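Side-chain contacts in probable tRNA pseudouridine synthase D (Methanosarcina mazei, PDB 1Z2Z), which probably converts uridine 13 of transfer RNAs into pseudouridine: residues N168-Q173 / F269-Q274; Q173-G176 / T182-V185. All blocks are in the same frame, centred on the assembly; numbering follows the deposited sequence.

Overall arrangement
Downstream of strand 165-167 the chain enters a loop from which both contacts start, and they share Gln173. Contact 2 is the first to close: the turn 173-176 meets residues 182-185 at the beginning of helix 182-191, closing a loop of only five intervening residues. Contact 1 spans much more, joining 168-173 to residues 269-274 of helix 263-287 across 95 residues, 55 of them helical. The short closure therefore falls within the sequence span of the long one. Their centres lie about 6 Å apart, and Gly272 O stands 3.7 Å from Phe175 CE1, while Phe269 CD2 reaches Val185 CB at 3.6 Å. Together they tie the loop and helix 182-191 to helix 263-287.

Contact 1 of 2, residues N168-Q173 / F269-Q274; sequences NFFGIQ and FVHGYQ
Phe170 and His271 form the whole side-chain contact between the loop 168-173 and the helical residues 269-274. Their closest atoms are Phe170 CE1 and His271 CE1, 4.2 Å apart, and the ring planes stand at 88° with centroids separated by 5.9 Å. These values define an offset edge-to-face pair in which the imidazole presents its edge and the phenyl ring its face. With CG anti to the backbone N (chi1 176°), the histidine ring extends from the helix toward the loop; the nearest CA atoms of the two backbones, of Phe170 and Gly272, are 9.0 Å apart. No hydrogen bond crosses, and only 66 Å² of surface is buried, so the link is an aromatic touch alone.

The two ends differ in packing. On the buried side Phe170 also makes an edge-to-face pair with Tyr278 and rests on Ser275 and Asn279 of the same helix, while Asn168 O accepts a hydrogen bond from Tyr278 OH. On the loose side His271 is exposed to solvent; its backbone O is hydrogen-bonded to Ser275 OG, one turn on in the same helix. Within the helix Tyr273 N bonds to Phe269 O at 3.1 Å. The arrangement is loop-on-helix aromatic packing within the TRUD region of the family, away from the predicted nucleophile: an irregular segment laid against helix 263-287 mainly through Phe169 and Phe170.

Contact 2 of 2, residues Q173-G176 / T182-V185; sequences QRFG and THLV
Nearly perpendicular rings, with planes at 85° and centroids 5.0 Å apart, bring Phe175 and His183 together in an oblique pairing that is neither a stack nor edge-to-face. The phenyl ring meets the imidazole by one flank, Phe175 CD1 lying 3.4 Å from His183 CD2, and the same CD1 also reaches His183 CB at 3.5 Å. On one face of the imidazole sits Leu184 CG, offset toward the rim.

Thr182 crosses Phe175 at about a right angle too, but engages its backbone. Phe175 O is gripped twice: by Thr182 N at 3.0 Å, with an N-H...O angle of 150°, and by Thr182 OG1 at 2.7 Å. Both donors come from the same face of the carbonyl; the hydroxyl stands well above the plane, nearly square to the C=O bond, whereas the amide is only modestly tilted. The torsion that places OG1 between the backbone N and the carbonyl carbon (chi1 57°) brings hydroxyl and amide to one acceptor. A valine in place of Thr182 has no hydroxyl to give, and Phe175 O, left with the backbone amide as its one donor across this contact, would probably be held less firmly against the helix start.

Residues Gln173 to Gly176 form a type I beta turn, closed by a weak bond from Gly176 N to Gln173 O. The end of the Arg174 side chain leads away from the helix and makes a cation-pi contact with Tyr421; this side chain lies about 9 Å from that of Asp86, the predicted nucleophile. Such a beta turn, fastened to the first turn of helix 182-191, probably stands at the border of the active site of this pseudouridine synthase.

Contact 1 of 2, residues N168-Q173 / F269-Q274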
ATOM      1  N   ASN A 168      -4.221  10.211   0.583  1.00 36.56           N
ATOM      2  CA  ASN A 168      -3.706   8.999   1.184  1.00 35.80           C
ATOM      3  C   ASN A 168      -4.613   7.798   0.934  1.00 34.21           C
ATOM      4  O   ASN A 168      -4.981   7.082   1.867  1.00 32.78           O
ATOM      5  CB  ASN A 168      -3.514   9.191   2.684  1.00 35.90           C
ATOM      6  CG  ASN A 168      -2.576   8.165   3.266  1.00 38.45           C
ATOM      7  OD1 ASN A 168      -1.371   8.212   3.000  1.00 36.83           O
ATOM      8  ND2 ASN A 168      -3.118   7.206   4.035  1.00 35.14           N
ATOM      9  N   PHE A 169      -4.963   7.582  -0.333  1.00 33.87           N
ATOM     10  CA  PHE A 169      -5.833   6.470  -0.737  1.00 33.70           C
ATOM     11  C   PHE A 169      -5.218   5.090  -0.492  1.00 34.00           C
ATOM     12  O   PHE A 169      -3.995   4.939  -0.469  1.00 33.63           O
ATOM     13  CB  PHE A 169      -6.164   6.580  -2.227  1.00 33.86           C
ATOM     14  CG  PHE A 169      -7.218   7.608  -2.561  1.00 34.80           C
ATOM     15  CD1 PHE A 169      -8.527   7.459  -2.113  1.00 34.51           C
ATOM     16  CD2 PHE A 169      -6.913   8.696  -3.376  1.00 34.60           C
ATOM     17  CE1 PHE A 169      -9.512   8.376  -2.474  1.00 34.84           C
ATOM     18  CE2 PHE A 169      -7.893   9.618  -3.742  1.00 32.89           C
ATOM     19  CZ  PHE A 169      -9.193   9.457  -3.292  1.00 33.94           C
ATOM     20  N   PHE A 170      -6.073   4.084  -0.323  1.00 36.05           N
ATOM     21  CA  PHE A 170      -5.612   2.710  -0.122  1.00 38.37           C
ATOM     22  C   PHE A 170      -5.528   2.027  -1.490  1.00 40.77           C
ATOM     23  O   PHE A 170      -6.544   1.661  -2.088  1.00 38.71           O
ATOM     24  CB  PHE A 170      -6.556   1.934   0.815  1.00 39.02           C
ATOM     25  CG  PHE A 170      -6.154   1.996   2.278  1.00 40.46           C
ATOM     26  CD1 PHE A 170      -5.111   1.206   2.764  1.00 40.48           C
ATOM     27  CD2 PHE A 170      -6.761   2.903   3.146  1.00 40.34           C
ATOM     28  CE1 PHE A 170      -4.679   1.323   4.083  1.00 38.14           C
ATOM     29  CE2 PHE A 170      -6.335   3.030   4.468  1.00 38.27           C
ATOM     30  CZ  PHE A 170      -5.294   2.242   4.934  1.00 39.83           C
ATOM     31  N   GLY A 171      -4.294   1.870  -1.975  1.00 43.12           N
ATOM     32  CA  GLY A 171      -4.039   1.260  -3.272  1.00 45.79           C
ATOM     33  C   GLY A 171      -4.730  -0.059  -3.570  1.00 46.62           C
ATOM     34  O   GLY A 171      -5.042  -0.830  -2.665  1.00 46.56           O
ATOM     35  N   ILE A 172      -4.950  -0.321  -4.854  1.00 48.18           N
ATOM     36  CA  ILE A 172      -5.611  -1.545  -5.287  1.00 49.91           C
ATOM     37  C   ILE A 172      -4.843  -2.799  -4.858  1.00 50.11           C
ATOM     38  O   ILE A 172      -5.418  -3.882  -4.775  1.00 50.92           O
ATOM     39  CB  ILE A 172      -5.826  -1.540  -6.837  1.00 50.84           C
ATOM     40  CG1 ILE A 172      -6.501  -2.840  -7.292  1.00 52.09           C
ATOM     41  CG2 ILE A 172      -4.497  -1.366  -7.554  1.00 51.14           C
ATOM     42  CD1 ILE A 172      -7.881  -3.079  -6.689  1.00 52.99           C
ATOM     43  N   GLN A 173      -3.554  -2.656  -4.567  1.00 50.51           N
ATOM     44  CA  GLN A 173      -2.753  -3.803  -4.131  1.00 51.23           C
ATOM     45  C   GLN A 173      -2.927  -4.122  -2.651  1.00 50.15           C
ATOM     46  O   GLN A 173      -2.663  -5.241  -2.217  1.00 49.85           O
ATOM     47  CB  GLN A 173      -1.281  -3.553  -4.419  1.00 52.55           C
ATOM     48  CG  GLN A 173      -0.980  -3.488  -5.886  1.00 57.17           C
ATOM     49  CD  GLN A 173       0.490  -3.277  -6.159  1.00 60.49           C
ATOM     50  OE1 GLN A 173       1.055  -2.242  -5.792  1.00 61.57           O
ATOM     51  NE2 GLN A 173       1.127  -4.260  -6.805  1.00 60.53           N
ATOM     52  N   PHE A 269      -9.285  -8.896   6.338  1.00 57.96           N
ATOM     53  CA  PHE A 269     -10.550  -8.710   5.662  1.00 53.91           C
ATOM     54  C   PHE A 269     -11.274  -7.479   6.199  1.00 51.85           C
ATOM     55  O   PHE A 269     -11.505  -6.525   5.456  1.00 50.51           O
ATOM     56  CB  PHE A 269     -11.414  -9.950   5.833  1.00 52.20           C
ATOM     57  CG  PHE A 269     -10.713 -11.213   5.457  1.00 52.55           C
ATOM     58  CD1 PHE A 269     -10.582 -12.245   6.373  1.00 52.26           C
ATOM     59  CD2 PHE A 269     -10.192 -11.382   4.181  1.00 53.10           C
ATOM     60  CE1 PHE A 269      -9.924 -13.420   6.032  1.00 52.05           C
ATOM     61  CE2 PHE A 269      -9.532 -12.557   3.832  1.00 52.28           C
ATOM     62  CZ  PHE A 269      -9.409 -13.579   4.755  1.00 51.74           C
ATOM     63  N   VAL A 270     -11.617  -7.488   7.487  1.00 49.69           N
ATOM     64  CA  VAL A 270     -12.333  -6.359   8.085  1.00 47.38           C
ATOM     65  C   VAL A 270     -11.578  -5.043   7.862  1.00 46.75           C
ATOM     66  O   VAL A 270     -12.190  -4.018   7.553  1.00 45.39           O
ATOM     67  CB  VAL A 270     -12.597  -6.572   9.624  1.00 47.46           C
ATOM     68  CG1 VAL A 270     -13.201  -5.312  10.235  1.00 46.32           C
ATOM     69  CG2 VAL A 270     -13.564  -7.747   9.848  1.00 45.02           C
ATOM     70  N   HIS A 271     -10.252  -5.077   8.001  1.00 46.06           N
ATOM     71  CA  HIS A 271      -9.422  -3.886   7.802  1.00 45.60           C
ATOM     72  C   HIS A 271      -9.520  -3.423   6.347  1.00 46.36           C
ATOM     73  O   HIS A 271      -9.415  -2.226   6.041  1.00 46.52           O
ATOM     74  CB  HIS A 271      -7.964  -4.188   8.173  1.00 43.41           C
ATOM     75  CG  HIS A 271      -7.021  -3.053   7.918  1.00 42.32           C
ATOM     76  ND1 HIS A 271      -6.616  -2.689   6.651  1.00 43.44           N
ATOM     77  CD2 HIS A 271      -6.382  -2.213   8.767  1.00 42.93           C
ATOM     78  CE1 HIS A 271      -5.768  -1.681   6.732  1.00 43.28           C
ATOM     79  NE2 HIS A 271      -5.608  -1.372   8.006  1.00 41.76           N
ATOM     80  N   GLY A 272      -9.720  -4.379   5.448  1.00 46.44           N
ATOM     81  CA  GLY A 272      -9.862  -4.033   4.050  1.00 46.40           C
ATOM     82  C   GLY A 272     -11.133  -3.219   3.906  1.00 46.41           C
ATOM     83  O   GLY A 272     -11.076  -2.046   3.531  1.00 46.87           O
ATOM     84  N   TYR A 273     -12.275  -3.835   4.232  1.00 45.70           N
ATOM     85  CA  TYR A 273     -13.585  -3.184   4.142  1.00 44.20           C
ATOM     86  C   TYR A 273     -13.557  -1.809   4.757  1.00 43.39           C
ATOM     87  O   TYR A 273     -14.338  -0.936   4.381  1.00 42.65           O
ATOM     88  CB  TYR A 273     -14.658  -4.014   4.844  1.00 46.37           C
ATOM     89  CG  TYR A 273     -16.053  -3.440   4.702  1.00 50.02           C
ATOM     90  CD1 TYR A 273     -16.578  -3.137   3.444  1.00 51.16           C
ATOM     91  CD2 TYR A 273     -16.865  -3.237   5.819  1.00 51.11           C
ATOM     92  CE1 TYR A 273     -17.877  -2.649   3.301  1.00 51.89           C
ATOM     93  CE2 TYR A 273     -18.166  -2.751   5.688  1.00 52.75           C
ATOM     94  CZ  TYR A 273     -18.666  -2.461   4.426  1.00 53.80           C
ATOM     95  OH  TYR A 273     -19.956  -1.982   4.295  1.00 55.20           O
ATOM     96  N   GLN A 274     -12.664  -1.629   5.723  1.00 43.15           N
ATOM     97  CA  GLN A 274     -12.507  -0.347   6.388  1.00 43.54           C
ATOM     98  C   GLN A 274     -11.762   0.591   5.472  1.00 43.30           C
ATOM     99  O   GLN A 274     -12.123   1.763   5.316  1.00 43.30           O
ATOM    100  CB  GLN A 274     -11.723  -0.503   7.683  1.00 45.22           C
ATOM    101  CG  GLN A 274     -12.578  -0.950   8.833  1.00 48.13           C
ATOM    102  CD  GLN A 274     -11.804  -1.058  10.115  1.00 49.50           C
ATOM    103  OE1 GLN A 274     -12.384  -1.299  11.168  1.00 53.17           O
ATOM    104  NE2 GLN A 274     -10.487  -0.884  10.040  1.00 49.51           N
TER

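Contact 2 of 2, residues Q173-G176 / T182-V185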
ATOM      1  N   GLN A 173      -3.554  -2.656  -4.567  1.00 50.51           N
ATOM      2  CA  GLN A 173      -2.753  -3.803  -4.131  1.00 51.23           C
ATOM      3  C   GLN A 173      -2.927  -4.122  -2.651  1.00 50.15           C
ATOM      4  O   GLN A 173      -2.663  -5.241  -2.217  1.00 49.85           O
ATOM      5  CB  GLN A 173      -1.281  -3.553  -4.419  1.00 52.55           C
ATOM      6  CG  GLN A 173      -0.980  -3.488  -5.886  1.00 57.17           C
ATOM      7  CD  GLN A 173       0.490  -3.277  -6.159  1.00 60.49           C
ATOM      8  OE1 GLN A 173       1.055  -2.242  -5.792  1.00 61.57           O
ATOM      9  NE2 GLN A 173       1.127  -4.260  -6.805  1.00 60.53           N
ATOM     10  N   ARG A 174      -3.369  -3.122  -1.888  1.00 49.66           N
ATOM     11  CA  ARG A 174      -3.588  -3.251  -0.449  1.00 48.39           C
ATOM     12  C   ARG A 174      -4.801  -4.138  -0.145  1.00 47.32           C
ATOM     13  O   ARG A 174      -4.929  -4.667   0.957  1.00 46.25           O
ATOM     14  CB  ARG A 174      -3.819  -1.871   0.187  1.00 49.13           C
ATOM     15  CG  ARG A 174      -2.765  -0.788  -0.093  1.00 50.62           C
ATOM     16  CD  ARG A 174      -1.496  -0.942   0.743  1.00 51.79           C
ATOM     17  NE  ARG A 174      -0.701  -2.092   0.320  1.00 55.70           N
ATOM     18  CZ  ARG A 174      -0.005  -2.157  -0.815  1.00 56.52           C
ATOM     19  NH1 ARG A 174       0.008  -1.131  -1.660  1.00 55.26           N
ATOM     20  NH2 ARG A 174       0.679  -3.257  -1.110  1.00 56.42           N
ATOM     21  N   PHE A 175      -5.690  -4.298  -1.119  1.00 46.99           N
ATOM     22  CA  PHE A 175      -6.891  -5.110  -0.916  1.00 47.67           C
ATOM     23  C   PHE A 175      -6.691  -6.567  -1.307  1.00 48.58           C
ATOM     24  O   PHE A 175      -7.644  -7.345  -1.371  1.00 47.93           O
ATOM     25  CB  PHE A 175      -8.058  -4.512  -1.703  1.00 43.89           C
ATOM     26  CG  PHE A 175      -8.428  -3.134  -1.261  1.00 43.34           C
ATOM     27  CD1 PHE A 175      -9.384  -2.943  -0.270  1.00 43.44           C
ATOM     28  CD2 PHE A 175      -7.796  -2.020  -1.808  1.00 43.01           C
ATOM     29  CE1 PHE A 175      -9.702  -1.664   0.168  1.00 42.67           C
ATOM     30  CE2 PHE A 175      -8.105  -0.732  -1.378  1.00 41.60           C
ATOM     31  CZ  PHE A 175      -9.059  -0.553  -0.390  1.00 42.97           C
ATOM     32  N   GLY A 176      -5.444  -6.932  -1.557  1.00 50.90           N
ATOM     33  CA  GLY A 176      -5.152  -8.296  -1.946  1.00 55.48           C
ATOM     34  C   GLY A 176      -3.844  -8.426  -2.700  1.00 58.09           C
ATOM     35  O   GLY A 176      -3.485  -7.567  -3.518  1.00 57.46           O
ATOM     36  N   THR A 182      -9.980  -8.860  -0.166  1.00 52.57           N
ATOM     37  CA  THR A 182     -10.085  -8.599   1.257  1.00 52.58           C
ATOM     38  C   THR A 182     -11.357  -7.816   1.577  1.00 51.44           C
ATOM     39  O   THR A 182     -12.269  -8.353   2.209  1.00 50.65           O
ATOM     40  CB  THR A 182      -8.842  -7.858   1.755  1.00 53.23           C
ATOM     41  OG1 THR A 182      -8.667  -6.644   1.014  1.00 55.69           O
ATOM     42  CG2 THR A 182      -7.619  -8.736   1.560  1.00 53.85           C
ATOM     43  N   HIS A 183     -11.427  -6.572   1.109  1.00 51.36           N
ATOM     44  CA  HIS A 183     -12.587  -5.710   1.326  1.00 50.74           C
ATOM     45  C   HIS A 183     -13.887  -6.399   0.953  1.00 50.29           C
ATOM     46  O   HIS A 183     -14.932  -6.147   1.552  1.00 49.84           O
ATOM     47  CB  HIS A 183     -12.447  -4.408   0.522  1.00 51.07           C
ATOM     48  CG  HIS A 183     -12.507  -4.590  -0.968  1.00 51.68           C
ATOM     49  ND1 HIS A 183     -13.641  -4.325  -1.705  1.00 52.30           N
ATOM     50  CD2 HIS A 183     -11.555  -4.949  -1.862  1.00 52.36           C
ATOM     51  CE1 HIS A 183     -13.385  -4.507  -2.989  1.00 50.89           C
ATOM     52  NE2 HIS A 183     -12.126  -4.885  -3.111  1.00 51.29           N
ATOM     53  N   LEU A 184     -13.825  -7.270  -0.042  1.00 51.04           N
ATOM     54  CA  LEU A 184     -15.013  -7.987  -0.476  1.00 51.47           C
ATOM     55  C   LEU A 184     -15.415  -9.014   0.569  1.00 50.25           C
ATOM     56  O   LEU A 184     -16.588  -9.350   0.699  1.00 51.19           O
ATOM     57  CB  LEU A 184     -14.745  -8.686  -1.810  1.00 52.45           C
ATOM     58  CG  LEU A 184     -14.392  -7.767  -2.986  1.00 52.49           C
ATOM     59  CD1 LEU A 184     -13.935  -8.611  -4.164  1.00 52.61           C
ATOM     60  CD2 LEU A 184     -15.600  -6.919  -3.360  1.00 51.28           C
ATOM     61  N   VAL A 185     -14.437  -9.507   1.319  1.00 48.64           N
ATOM     62  CA  VAL A 185     -14.702 -10.500   2.345  1.00 48.17           C
ATOM     63  C   VAL A 185     -15.109  -9.821   3.648  1.00 47.60           C
ATOM     64  O   VAL A 185     -16.011 -10.283   4.348  1.00 46.18           O
ATOM     65  CB  VAL A 185     -13.457 -11.379   2.577  1.00 48.22           C
ATOM     66  CG1 VAL A 185     -13.725 -12.408   3.661  1.00 47.36           C
ATOM     67  CG2 VAL A 185     -13.077 -12.069   1.279  1.00 48.93           C
TER